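Local coordinates for protein retinoic acid receptor (PDB 6EU9) that binds all-trans retinoic acid through its ligand-binding domain and probably acts as a retinoid-responsive transcription regulator, at residues T76-T81 / L164-K169. Numbering follows the deposited sequence.
Sequences TNDQIT and LEHPEK
The carboxylate of Asp-78 meets Leu-164 CD2 over its carbon, with CG and CD2 3.5 Å apart, while its two oxygens take the backbone N-H groups of Glu-165 and His-166. The imidazole of His-166 carries Glu-165 CB on one face and Lys-169 NZ on the other, and Asp-78 OD2 reaches it obliquely. In the helical fold of a nuclear receptor ligand-binding domain, the first turn of helix 76-97 thus holds the loop leading into helix 167-188, a worked example of one carboxylate bridging successive peptide N-H groups. Both bonds use syn lone pairs and are fairly straight: Glu-165 N lies 2.8 Å from Asp-78 OD1, and His-166 N, at the N-cap position, 3.2 Å from Asp-78 OD2. Gripped at both oxygens, the carboxylate can hardly turn about its last bond. Its CG stands beside the backbone N of Asp-78 (chi1 -79°), which carries the group out to the loop. Thr-81 CG2 packs against the same Leu-164 methyl at 3.9 Å. Glu-165 stretches back across the helix start, its OE2 bonded to Ser-75 OG, and Asn-60 of the second subunit packs against it. The Asn-77 amide stands 75° from the Glu-165 carboxylate, and its ND2 gives a bent hydrogen bond (141°) to Glu-165 OE1, 3.1 Å away, from above the carboxylate plane.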
loop_
_atom_site.group_PDB
_atom_site.type_symbol
_atom_site.label_atom_id
_atom_site.label_comp_id
_atom_site.label_asym_id
_atom_site.label_seq_id
_atom_site.Cartn_x
_atom_site.Cartn_y
_atom_site.Cartn_z
ATOM N N THR A 76 0.296 0.537 4.857
ATOM C CA THR A 76 -0.146 0.041 3.566
ATOM C C THR A 76 -0.222 1.208 2.561
ATOM O O THR A 76 0.136 1.017 1.410
ATOM C CB THR A 76 -1.445 -0.704 3.739
ATOM O OG1 THR A 76 -1.085 -1.977 4.297
ATOM C CG2 THR A 76 -2.180 -0.955 2.445
ATOM N N ASN A 77 -0.646 2.377 3.041
ATOM C CA ASN A 77 -0.831 3.526 2.207
ATOM C C ASN A 77 0.494 4.019 1.609
ATOM O O ASN A 77 0.606 4.258 0.381
ATOM C CB ASN A 77 -1.471 4.663 2.975
ATOM C CG ASN A 77 -2.834 4.973 2.481
ATOM O OD1 ASN A 77 -3.109 4.818 1.302
ATOM N ND2 ASN A 77 -3.695 5.427 3.346
ATOM N N ASP A 78 1.450 4.186 2.502
ATOM C CA ASP A 78 2.748 4.677 2.161
ATOM C C ASP A 78 3.469 3.706 1.258
ATOM O O ASP A 78 4.150 4.123 0.294
ATOM C CB ASP A 78 3.549 4.899 3.457
ATOM C CG ASP A 78 3.184 6.191 4.161
ATOM O OD1 ASP A 78 2.149 6.812 3.759
ATOM O OD2 ASP A 78 3.966 6.584 5.041
ATOM N N GLN A 79 3.275 2.392 1.520
ATOM C CA GLN A 79 3.762 1.392 0.569
ATOM C C GLN A 79 3.243 1.632 -0.837
ATOM O O GLN A 79 4.058 1.628 -1.773
ATOM C CB GLN A 79 3.430 -0.000 1.067
ATOM C CG GLN A 79 4.109 -0.323 2.377
ATOM C CD GLN A 79 3.543 -1.626 2.966
ATOM O OE1 GLN A 79 3.536 -2.602 2.253
ATOM N NE2 GLN A 79 3.038 -1.653 4.271
ATOM N N ILE A 80 1.900 1.915 -0.914
ATOM C CA ILE A 80 1.240 2.146 -2.184
ATOM C C ILE A 80 1.752 3.418 -2.845
ATOM O O ILE A 80 2.085 3.411 -4.012
ATOM C CB ILE A 80 -0.299 2.147 -2.050
ATOM C CG1 ILE A 80 -0.757 0.714 -1.762
ATOM C CG2 ILE A 80 -1.044 2.558 -3.318
ATOM C CD1 ILE A 80 -2.222 0.580 -1.423
ATOM N N THR A 81 1.784 4.496 -2.082
ATOM C CA THR A 81 2.291 5.792 -2.510
ATOM C C THR A 81 3.694 5.692 -3.047
ATOM O O THR A 81 3.896 6.163 -4.143
ATOM C CB THR A 81 2.261 6.770 -1.330
ATOM O OG1 THR A 81 0.973 6.682 -0.714
ATOM C CG2 THR A 81 2.514 8.167 -1.731
ATOM N N LEU A 164 2.705 11.384 1.612
ATOM C CA LEU A 164 3.010 10.319 2.523
ATOM C C LEU A 164 2.404 10.581 3.895
ATOM O O LEU A 164 2.383 11.730 4.391
ATOM C CB LEU A 164 4.519 10.185 2.634
ATOM C CG LEU A 164 5.178 9.385 1.542
ATOM C CD1 LEU A 164 6.654 9.406 1.839
ATOM C CD2 LEU A 164 4.676 7.980 1.535
ATOM N N GLU A 165 1.946 9.519 4.528
ATOM C CA GLU A 165 1.450 9.595 5.898
ATOM C C GLU A 165 2.554 9.930 6.874
ATOM O O GLU A 165 2.390 10.806 7.688
ATOM C CB GLU A 165 0.763 8.297 6.325
ATOM C CG GLU A 165 -0.744 8.406 6.291
ATOM C CD GLU A 165 -1.416 7.072 6.104
ATOM O OE1 GLU A 165 -2.615 7.072 5.735
ATOM O OE2 GLU A 165 -0.780 6.020 6.326
ATOM N N HIS A 166 3.668 9.216 6.787
ATOM C CA HIS A 166 4.763 9.422 7.746
ATOM C C HIS A 166 6.084 9.582 7.006
ATOM O O HIS A 166 6.895 8.651 7.004
ATOM C CB HIS A 166 4.855 8.320 8.790
ATOM C CG HIS A 166 3.549 7.689 9.161
ATOM N ND1 HIS A 166 2.625 8.306 9.975
ATOM C CD2 HIS A 166 3.047 6.459 8.884
ATOM C CE1 HIS A 166 1.603 7.497 10.166
ATOM N NE2 HIS A 166 1.825 6.379 9.496
ATOM N N PRO A 167 6.276 10.741 6.373
ATOM C CA PRO A 167 7.461 10.905 5.560
ATOM C C PRO A 167 8.767 10.864 6.399
ATOM O O PRO A 167 9.835 10.440 5.851
ATOM C CB PRO A 167 7.241 12.274 4.870
ATOM C CG PRO A 167 6.281 12.986 5.746
ATOM C CD PRO A 167 5.377 11.911 6.260
ATOM N N GLU A 168 8.691 11.306 7.660
ATOM C CA GLU A 168 9.822 11.256 8.568
ATOM C C GLU A 168 10.336 9.822 8.783
ATOM O O GLU A 168 11.539 9.624 8.846
ATOM C CB GLU A 168 9.486 11.871 9.948
ATOM C CG GLU A 168 8.268 12.777 10.018
ATOM C CD GLU A 168 6.970 12.062 10.425
ATOM O OE1 GLU A 168 6.965 10.916 10.979
ATOM O OE2 GLU A 168 5.904 12.708 10.244
ATOM N N LYS A 169 9.407 8.848 8.873
ATOM C CA LYS A 169 9.813 7.471 9.063
ATOM C C LYS A 169 10.435 6.942 7.821
ATOM O O LYS A 169 11.517 6.284 7.875
ATOM C CB LYS A 169 8.706 6.537 9.547
ATOM C CG LYS A 169 7.807 7.065 10.659
ATOM C CD LYS A 169 6.847 5.963 11.086
ATOM C CE LYS A 169 5.802 6.516 12.051
ATOM N NZ LYS A 169 4.779 5.504 12.493
#